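Local coordinates for protein chromosome-partitioning ATPase Soj (Thermus thermophilus, PDB 1WCV) that hydrolyses ATP, binds double-stranded DNA cooperatively and only with ATP to form nucleoprotein filaments, and is probably involved in chromosome partitioning, at residues G19-T22 with T23-L27; N48-G52 with L53-A57; H75-D78 with G79-L82; L212-A215 with P216-K220. All coordinates share one frame; numbering follows the deposited sequence.

Contact 1 (G19-T22 with T23-L27); sequences GKTT and TAINL
The P-loop runs straight into helix 18-33, and in the first turns of that helix the carbonyl of Gly-19 is held by Thr-23 through two donors. Thr-23 OG1 reaches Gly-19 O at 2.7 Å, while Thr-23 N comes to the same oxygen at 2.9 Å from the other face of the carbonyl plane. The hydroxyl is put there by a first torsion of -65°, which sets OG1 beside its own backbone N, facing the preceding turn, toward the helix N-terminus. Thr-23 OG1 also bonds Tyr-235, which ties the helix start to the C-terminal helix 230-246. Helical bonds follow: Ala-24 N to Lys-20 O at 3.0 Å, and Ile-25 N to Thr-21 O at 2.9 Å, the latter nearly straight (169°). The sequence is the Walker A motif in the form seen in ParA proteins, and Gly-19, Lys-20, Thr-21 and Thr-22 bind ATP and ADP; Thr-21 also binds magnesium. Here Lys-20 NZ forms a salt bridge with Asp-118, and Thr-21 OG1 is hydrogen-bonded to the same carboxylate. Thr-22 and Asn-26 stand side by side, one turn apart and pointing the same way: Thr-22 CG2 lies against Asn-26 ND2 at 3.3 Å, and Asn-26 OD1 accepts from Ile-222 N. Thr-22 OG1 turns back to Val-18 O, leaving its methyl branch for this contact. On another side of the helix Ile-25 CG1 sits over Thr-21 O at 3.3 Å, and Thr-21 CG2 touches that same CG1 at 4.2 Å.

Contact 2 (N48-G52 with L53-A57); sequences NATSG and LGVRA
Thr-50 and Val-55 meet where helix 48-52 ends, and the carbonyl of Thr-50 takes two backbone donors from opposite faces of its plane: Val-55 N at 3.1 Å, and Leu-53 N at 3.2 Å from well above the plane. With Gly-54 N bonded to Ser-51 O at 3.1 Å, this is a Schellman motif, and Gly-54 (phi 68°) is its C-prime residue. On the tightly packed side, a first torsion of -57° sends Thr-50 OG1 to Asp-42 and the backbone N of Ala-85 and leaves CG2 to rest on Val-55 CB at 3.6 Å. Leu-53 folds back along the last turn, its CG 3.4 Å from Ala-49 O, and Ile-25 and Phe-80 pack on its side chain. Replacing Leu-53 by alanine is likely to leave a gap beside these two and the Ala-49 carbonyl less covered. The other side faces solvent: Ser-51 and Gly-54 are exposed, and beyond them Arg-56 is poorly ordered. The turn lies between helix 18-33, whose Thr-21 and Ile-25 touch Ala-49, and the hairpin of strands 75-77 and 80-83, where Val-77 and Leu-82 also reach Leu-53 and His-75 meets Val-55.

Contact 3 (H75-D78 with G79-L82); sequences HPVD and GFHL
His-75 and Leu-82 form a hydrogen-bonded antiparallel pair, Pro-76 and His-81 a non-hydrogen-bonded one, and Val-77 and Phe-80 a second hydrogen-bonded pair that closes a type I' turn. In the outer pair His-75 N donates to Leu-82 O at 2.8 Å and Leu-82 N returns a bond to His-75 O at 2.9 Å; next to the turn Val-77 N meets Phe-80 O almost straight (174°), and Phe-80 N comes to Val-77 O at 2.7 Å from above its carbonyl plane. Gly-79 has backbone angles at which a beta carbon would clash with Asp-78 O. This tight two-residue hairpin forms one border of the mixed sheet, with strand 80-83 running beside strand 38-42. On the face shared by Val-77, Phe-80 and Leu-82, Val-77 CG1 makes a CH-pi contact over the Phe-80 ring, 3.9 Å from its centroid. A first torsion of 56° puts the Phe-80 ring back over the turn, with Val-77 O 3.2 Å above its plane; the ring also packs on Ala-28 of helix 18-33 and Leu-40 of strand 38-42. A serine in place of Phe-80 would probably strip Val-77 of its aromatic cover and open a gap towards Ala-28 and Leu-40. Asp-78 CB touches Phe-80 CE1 at 3.9 Å, and its carboxylate reaches Arg-33 in a salt bridge and Thr-221 in a hydrogen bond. On the opposite face, His-81 CD2 lies 4.0 Å from Pro-76 CA, while His-81 ND1 bonds Tyr-112.

Contact 4 (L212-A215 with P216-K220); sequences LAEA and PSFGK
Leu-212 O lies 3.4 Å from Pro-216 CD, where an ordinary helix would have an N-H to bond it; the proline has none, and helix 210-218 kinks here. The side chain of Leu-212 packs on Thr-22 and Asn-26 of helix 18-33. At Ala-213 a water bridges the broken turn, donating to Ala-213 O at 2.8 Å and accepting a weak bond from Ser-217 N. Glu-214 O accepts Ser-217 OG at 2.6 Å, in the carbonyl plane and on a lone pair; a first torsion of 68° swings that hydroxyl back over the preceding turn. The backbone N atoms of Ser-217 and Phe-218 add only weak bonds to the same oxygen. Just beyond, the helix ends in a Schellman motif with Gly-219 at positive phi, and Gly-219 N binds Pro-216 O at 2.9 Å. The side chains of Glu-214 and Phe-218 stand side by side and point the same way, with carboxylate and ring planes 43° apart and Glu-214 CB 3.9 Å from Phe-218 CE2. Glu-214 O itself meets the edge of the ring, near its plane, at Phe-218 CD2. His-225 accompanies both side chains: its NE2 is hydrogen-bonded to Glu-214 OE2, and its ring meets that of Phe-218. Ala-215 O supplies the long bond of the Schellman motif, taken from Lys-220 N at 3.1 Å and close to straight (173°). The buried CB of Ala-215 touches Pro-216 CD and Lys-220 O, each 3.3 Å away.

Along the chain the four contacts come in series. Contact 1, which carries the P-loop lysine and threonines on helix 18-33, is the most central, its centre about 13 Å from that of contact 2, 14 Å from contact 3 and 11 Å from contact 4. This nucleotide-binding helix is flanked by the turn after helix 48-52 (contact 2) and by helix 210-218 (contact 4), which touch each other through Gly-52 and Pro-216. Contact 3 is the hairpin at the edge of the sheet; it packs on contact 2 and just reaches helix 18-33. Contacts 3 and 4 do not touch; their nearest atoms are about 6 Å apart. Two helix ends and a sheet edge are thus gathered around the helix that follows the P-loop.

Contact 1 (G19-T22 with T23-L27)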
loop_
_atom_site.group_PDB
_atom_site.type_symbol
_atom_site.label_atom_id
_atom_site.label_comp_id
_atom_site.label_asym_id
_atom_site.label_seq_id
_atom_site.Cartn_x
_atom_site.Cartn_y
_atom_site.Cartn_z
ATOM N N GLY A 19 10.654 15.404 0.928
ATOM C CA GLY A 19 9.575 14.436 1.043
ATOM C C GLY A 19 8.440 14.907 1.931
ATOM O O GLY A 19 7.265 14.649 1.649
ATOM N N LYS A 20 8.788 15.616 3.002
ATOM C CA LYS A 20 7.790 16.105 3.943
ATOM C C LYS A 20 6.887 17.157 3.317
ATOM O O LYS A 20 5.665 17.080 3.413
ATOM C CB LYS A 20 8.471 16.695 5.181
ATOM C CG LYS A 20 7.493 17.265 6.204
ATOM C CD LYS A 20 8.231 17.914 7.369
ATOM C CE LYS A 20 9.010 19.142 6.912
ATOM N NZ LYS A 20 8.088 20.247 6.542
ATOM N N THR A 21 7.497 18.146 2.677
ATOM C CA THR A 21 6.714 19.203 2.058
ATOM C C THR A 21 5.972 18.688 0.833
ATOM O O THR A 21 4.839 19.093 0.577
ATOM C CB THR A 21 7.606 20.407 1.700
ATOM O OG1 THR A 21 8.008 21.053 2.915
ATOM C CG2 THR A 21 6.852 21.407 0.832
ATOM N N THR A 22 6.601 17.793 0.079
ATOM C CA THR A 22 5.936 17.225 -1.088
ATOM C C THR A 22 4.711 16.458 -0.597
ATOM O O THR A 22 3.669 16.445 -1.255
ATOM C CB THR A 22 6.873 16.271 -1.858
ATOM O OG1 THR A 22 7.886 17.033 -2.523
ATOM C CG2 THR A 22 6.097 15.470 -2.897
ATOM N N THR A 23 4.830 15.831 0.568
ATOM C CA THR A 23 3.706 15.088 1.119
ATOM C C THR A 23 2.598 16.035 1.564
ATOM O O THR A 23 1.422 15.762 1.329
ATOM C CB THR A 23 4.130 14.218 2.311
ATOM O OG1 THR A 23 5.039 13.209 1.860
ATOM C CG2 THR A 23 2.929 13.568 2.954
ATOM N N ALA A 24 2.968 17.143 2.202
ATOM C CA ALA A 24 1.965 18.108 2.666
ATOM C C ALA A 24 1.183 18.659 1.476
ATOM O O ALA A 24 -0.043 18.737 1.505
ATOM C CB ALA A 24 2.638 19.261 3.411
ATOM N N ILE A 25 1.912 19.035 0.433
ATOM C CA ILE A 25 1.302 19.596 -0.766
ATOM C C ILE A 25 0.375 18.623 -1.477
ATOM O O ILE A 25 -0.779 18.944 -1.773
ATOM C CB ILE A 25 2.375 20.034 -1.798
ATOM C CG1 ILE A 25 3.178 21.228 -1.265
ATOM C CG2 ILE A 25 1.713 20.342 -3.144
ATOM C CD1 ILE A 25 2.345 22.408 -0.885
ATOM N N ASN A 26 0.882 17.428 -1.747
ATOM C CA ASN A 26 0.099 16.461 -2.490
ATOM C C ASN A 26 -0.974 15.730 -1.728
ATOM O O ASN A 26 -1.955 15.293 -2.329
ATOM C CB ASN A 26 1.032 15.494 -3.211
ATOM C CG ASN A 26 1.833 16.188 -4.297
ATOM O OD1 ASN A 26 1.263 16.848 -5.171
ATOM N ND2 ASN A 26 3.151 16.053 -4.248
ATOM N N LEU A 27 -0.811 15.606 -0.413
ATOM C CA LEU A 27 -1.836 14.962 0.399
ATOM C C LEU A 27 -3.024 15.926 0.353
ATOM O O LEU A 27 -4.179 15.521 0.220
ATOM C CB LEU A 27 -1.370 14.818 1.848
ATOM C CG LEU A 27 -1.674 13.545 2.643
ATOM C CD1 LEU A 27 -1.739 13.924 4.113
ATOM C CD2 LEU A 27 -2.984 12.896 2.204
#

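Contact 2 (N48-G52 with L53-A57)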
loop_
_atom_site.group_PDB
_atom_site.type_symbol
_atom_site.label_atom_id
_atom_site.label_comp_id
_atom_site.label_asym_id
_atom_site.label_seq_id
_atom_site.Cartn_x
_atom_site.Cartn_y
_atom_site.Cartn_z
ATOM N N ASN A 48 8.621 26.542 2.229
ATOM C CA ASN A 48 8.787 25.566 1.153
ATOM C C ASN A 48 7.452 25.173 0.515
ATOM O O ASN A 48 7.337 25.113 -0.708
ATOM C CB ASN A 48 9.494 24.313 1.675
ATOM C CG ASN A 48 10.883 24.608 2.197
ATOM O OD1 ASN A 48 11.133 24.536 3.399
ATOM N ND2 ASN A 48 11.794 24.950 1.294
ATOM N N ALA A 49 6.448 24.903 1.340
ATOM C CA ALA A 49 5.136 24.522 0.821
ATOM C C ALA A 49 4.531 25.661 -0.000
ATOM O O ALA A 49 3.984 25.440 -1.083
ATOM C CB ALA A 49 4.204 24.153 1.969
ATOM N N THR A 50 4.633 26.879 0.523
ATOM C CA THR A 50 4.095 28.057 -0.150
ATOM C C THR A 50 4.747 28.254 -1.518
ATOM O O THR A 50 4.079 28.535 -2.512
ATOM C CB THR A 50 4.332 29.328 0.688
ATOM O OG1 THR A 50 3.753 29.161 1.986
ATOM C CG2 THR A 50 3.689 30.538 0.005
ATOM N N SER A 51 6.066 28.119 -1.556
ATOM C CA SER A 51 6.812 28.266 -2.791
ATOM C C SER A 51 6.527 27.082 -3.713
ATOM O O SER A 51 6.548 27.212 -4.942
ATOM C CB SER A 51 8.308 28.339 -2.481
ATOM O OG SER A 51 9.065 28.435 -3.672
ATOM N N GLY A 52 6.250 25.929 -3.113
ATOM C CA GLY A 52 5.976 24.742 -3.902
ATOM C C GLY A 52 4.628 24.838 -4.583
ATOM O O GLY A 52 4.299 24.048 -5.469
ATOM N N LEU A 53 3.847 25.823 -4.161
ATOM C CA LEU A 53 2.521 26.042 -4.711
ATOM C C LEU A 53 2.467 27.299 -5.580
ATOM O O LEU A 53 1.396 27.709 -6.022
ATOM C CB LEU A 53 1.506 26.127 -3.574
ATOM C CG LEU A 53 1.232 24.781 -2.889
ATOM C CD1 LEU A 53 0.294 24.975 -1.710
ATOM C CD2 LEU A 53 0.630 23.814 -3.904
ATOM N N GLY A 54 3.631 27.896 -5.822
ATOM C CA GLY A 54 3.707 29.089 -6.650
ATOM C C GLY A 54 3.065 30.321 -6.038
ATOM O O GLY A 54 2.707 31.259 -6.751
ATOM N N VAL A 55 2.919 30.323 -4.719
ATOM C CA VAL A 55 2.315 31.452 -4.028
ATOM C C VAL A 55 3.374 32.435 -3.550
ATOM O O VAL A 55 4.472 32.046 -3.151
ATOM C CB VAL A 55 1.468 30.981 -2.827
ATOM C CG1 VAL A 55 0.937 32.179 -2.050
ATOM C CG2 VAL A 55 0.314 30.123 -3.324
ATOM N N ARG A 56 3.031 33.716 -3.606
ATOM C CA ARG A 56 3.930 34.782 -3.192
ATOM C C ARG A 56 3.106 35.857 -2.491
ATOM O O ARG A 56 2.629 36.797 -3.126
ATOM C CB ARG A 56 4.633 35.366 -4.420
ATOM C CG ARG A 56 5.587 36.510 -4.127
ATOM C CD ARG A 56 6.228 37.020 -5.411
ATOM N NE ARG A 56 7.127 38.148 -5.176
ATOM C CZ ARG A 56 6.741 39.329 -4.703
ATOM N NH1 ARG A 56 7.632 40.295 -4.523
ATOM N NH2 ARG A 56 5.465 39.547 -4.410
ATOM N N ALA A 57 2.935 35.705 -1.181
ATOM C CA ALA A 57 2.157 36.655 -0.396
ATOM C C ALA A 57 3.005 37.338 0.668
ATOM O O ALA A 57 4.085 36.864 1.013
ATOM C CB ALA A 57 0.976 35.946 0.256
#

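Contact 3 (H75-D78 with G79-L82)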
loop_
_atom_site.group_PDB
_atom_site.type_symbol
_atom_site.label_atom_id
_atom_site.label_comp_id
_atom_site.label_asym_id
_atom_site.label_seq_id
_atom_site.Cartn_x
_atom_site.Cartn_y
_atom_site.Cartn_z
ATOM N N HIS A 75 -5.246 31.513 0.615
ATOM C CA HIS A 75 -5.100 31.621 -0.835
ATOM C C HIS A 75 -5.641 30.349 -1.486
ATOM O O HIS A 75 -5.220 29.245 -1.145
ATOM C CB HIS A 75 -3.628 31.765 -1.226
ATOM C CG HIS A 75 -3.028 33.096 -0.892
ATOM N ND1 HIS A 75 -3.002 33.602 0.390
ATOM C CD2 HIS A 75 -2.396 34.006 -1.669
ATOM C CE1 HIS A 75 -2.376 34.766 0.388
ATOM N NE2 HIS A 75 -1.998 35.034 -0.849
ATOM N N PRO A 76 -6.583 30.484 -2.430
ATOM C CA PRO A 76 -7.114 29.278 -3.073
ATOM C C PRO A 76 -6.097 28.700 -4.053
ATOM O O PRO A 76 -5.507 29.422 -4.857
ATOM C CB PRO A 76 -8.374 29.788 -3.763
ATOM C CG PRO A 76 -7.964 31.172 -4.181
ATOM C CD PRO A 76 -7.253 31.694 -2.940
ATOM N N VAL A 77 -5.885 27.393 -3.980
ATOM C CA VAL A 77 -4.936 26.742 -4.866
ATOM C C VAL A 77 -5.288 25.275 -5.073
ATOM O O VAL A 77 -5.614 24.560 -4.121
ATOM C CB VAL A 77 -3.500 26.843 -4.308
ATOM C CG1 VAL A 77 -3.427 26.192 -2.934
ATOM C CG2 VAL A 77 -2.518 26.188 -5.269
ATOM N N ASP A 78 -5.219 24.846 -6.331
ATOM C CA ASP A 78 -5.509 23.474 -6.738
ATOM C C ASP A 78 -6.641 22.796 -5.972
ATOM O O ASP A 78 -6.509 21.644 -5.551
ATOM C CB ASP A 78 -4.249 22.610 -6.633
ATOM C CG ASP A 78 -4.416 21.255 -7.306
ATOM O OD1 ASP A 78 -3.724 20.293 -6.912
ATOM O OD2 ASP A 78 -5.241 21.158 -8.240
ATOM N N GLY A 79 -7.746 23.504 -5.786
ATOM C CA GLY A 79 -8.876 22.910 -5.096
ATOM C C GLY A 79 -8.914 23.018 -3.582
ATOM O O GLY A 79 -9.883 22.584 -2.966
ATOM N N PHE A 80 -7.868 23.564 -2.968
ATOM C CA PHE A 80 -7.876 23.728 -1.516
ATOM C C PHE A 80 -7.416 25.124 -1.115
ATOM O O PHE A 80 -7.174 25.971 -1.970
ATOM C CB PHE A 80 -7.007 22.665 -0.820
ATOM C CG PHE A 80 -5.578 22.622 -1.290
ATOM C CD1 PHE A 80 -5.227 21.916 -2.437
ATOM C CD2 PHE A 80 -4.573 23.265 -0.568
ATOM C CE1 PHE A 80 -3.902 21.847 -2.859
ATOM C CE2 PHE A 80 -3.243 23.204 -0.980
ATOM C CZ PHE A 80 -2.903 22.495 -2.126
ATOM N N HIS A 81 -7.316 25.369 0.186
ATOM C CA HIS A 81 -6.883 26.674 0.670
ATOM C C HIS A 81 -5.545 26.601 1.392
ATOM O O HIS A 81 -5.307 25.691 2.180
ATOM C CB HIS A 81 -7.936 27.269 1.610
ATOM C CG HIS A 81 -9.210 27.663 0.925
ATOM N ND1 HIS A 81 -10.305 28.142 1.613
ATOM C CD2 HIS A 81 -9.560 27.658 -0.382
ATOM C CE1 HIS A 81 -11.274 28.414 0.756
ATOM N NE2 HIS A 81 -10.848 28.129 -0.461
ATOM N N LEU A 82 -4.679 27.568 1.108
ATOM C CA LEU A 82 -3.358 27.650 1.727
ATOM C C LEU A 82 -3.198 28.898 2.590
ATOM O O LEU A 82 -3.517 30.004 2.160
ATOM C CB LEU A 82 -2.265 27.675 0.657
ATOM C CG LEU A 82 -0.874 28.087 1.164
ATOM C CD1 LEU A 82 -0.183 26.892 1.837
ATOM C CD2 LEU A 82 -0.037 28.602 0.011
#

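Contact 4 (L212-A215 with P216-K220)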
loop_
_atom_site.group_PDB
_atom_site.type_symbol
_atom_site.label_atom_id
_atom_site.label_comp_id
_atom_site.label_asym_id
_atom_site.label_seq_id
_atom_site.Cartn_x
_atom_site.Cartn_y
_atom_site.Cartn_z
ATOM N N LEU A 212 7.916 14.129 -9.767
ATOM C CA LEU A 212 7.550 14.506 -8.412
ATOM C C LEU A 212 8.600 15.469 -7.866
ATOM O O LEU A 212 8.274 16.458 -7.207
ATOM C CB LEU A 212 7.484 13.258 -7.526
ATOM C CG LEU A 212 6.866 13.413 -6.138
ATOM C CD1 LEU A 212 5.391 13.765 -6.265
ATOM C CD2 LEU A 212 7.037 12.111 -5.363
ATOM N N ALA A 213 9.862 15.169 -8.149
ATOM C CA ALA A 213 10.969 16.000 -7.687
ATOM C C ALA A 213 10.894 17.403 -8.279
ATOM O O ALA A 213 11.219 18.378 -7.605
ATOM C CB ALA A 213 12.302 15.346 -8.056
ATOM N N GLU A 214 10.440 17.505 -9.526
ATOM C CA GLU A 214 10.352 18.803 -10.192
ATOM C C GLU A 214 9.089 19.629 -9.942
ATOM O O GLU A 214 9.106 20.847 -10.119
ATOM C CB GLU A 214 10.550 18.625 -11.703
ATOM C CG GLU A 214 9.584 17.653 -12.354
ATOM C CD GLU A 214 9.828 17.491 -13.847
ATOM O OE1 GLU A 214 11.000 17.331 -14.249
ATOM O OE2 GLU A 214 8.846 17.507 -14.617
ATOM N N ALA A 215 8.000 18.986 -9.528
ATOM C CA ALA A 215 6.744 19.697 -9.284
ATOM C C ALA A 215 6.870 20.999 -8.476
ATOM O O ALA A 215 6.287 22.018 -8.841
ATOM C CB ALA A 215 5.740 18.763 -8.611
ATOM N N PRO A 216 7.616 20.981 -7.359
ATOM C CA PRO A 216 7.756 22.208 -6.564
ATOM C C PRO A 216 8.402 23.361 -7.336
ATOM O O PRO A 216 8.022 24.520 -7.160
ATOM C CB PRO A 216 8.616 21.762 -5.379
ATOM C CG PRO A 216 8.276 20.308 -5.243
ATOM C CD PRO A 216 8.242 19.836 -6.673
ATOM N N SER A 217 9.384 23.047 -8.175
ATOM C CA SER A 217 10.062 24.085 -8.949
ATOM C C SER A 217 9.082 24.743 -9.923
ATOM O O SER A 217 9.224 25.920 -10.269
ATOM C CB SER A 217 11.262 23.499 -9.702
ATOM O OG SER A 217 10.857 22.614 -10.731
ATOM N N PHE A 218 8.085 23.981 -10.360
ATOM C CA PHE A 218 7.067 24.493 -11.267
ATOM C C PHE A 218 5.974 25.183 -10.467
ATOM O O PHE A 218 5.131 25.882 -11.025
ATOM C CB PHE A 218 6.453 23.352 -12.092
ATOM C CG PHE A 218 7.338 22.856 -13.195
ATOM C CD1 PHE A 218 7.247 23.398 -14.474
ATOM C CD2 PHE A 218 8.273 21.858 -12.956
ATOM C CE1 PHE A 218 8.075 22.947 -15.499
ATOM C CE2 PHE A 218 9.109 21.398 -13.972
ATOM C CZ PHE A 218 9.010 21.943 -15.246
ATOM N N GLY A 219 5.993 24.990 -9.151
ATOM C CA GLY A 219 4.981 25.597 -8.308
ATOM C C GLY A 219 3.620 24.951 -8.513
ATOM O O GLY A 219 2.584 25.604 -8.401
ATOM N N LYS A 220 3.622 23.656 -8.814
ATOM C CA LYS A 220 2.370 22.940 -9.036
ATOM C C LYS A 220 2.323 21.622 -8.276
ATOM O O LYS A 220 3.357 21.008 -8.010
ATOM C CB LYS A 220 2.179 22.656 -10.526
ATOM C CG LYS A 220 2.134 23.896 -11.400
ATOM C CD LYS A 220 1.969 23.544 -12.872
ATOM C CE LYS A 220 0.597 22.948 -13.166
ATOM N NZ LYS A 220 0.413 22.632 -14.613
HETATM O O HOH W 1 11.788 21.159 -7.548
#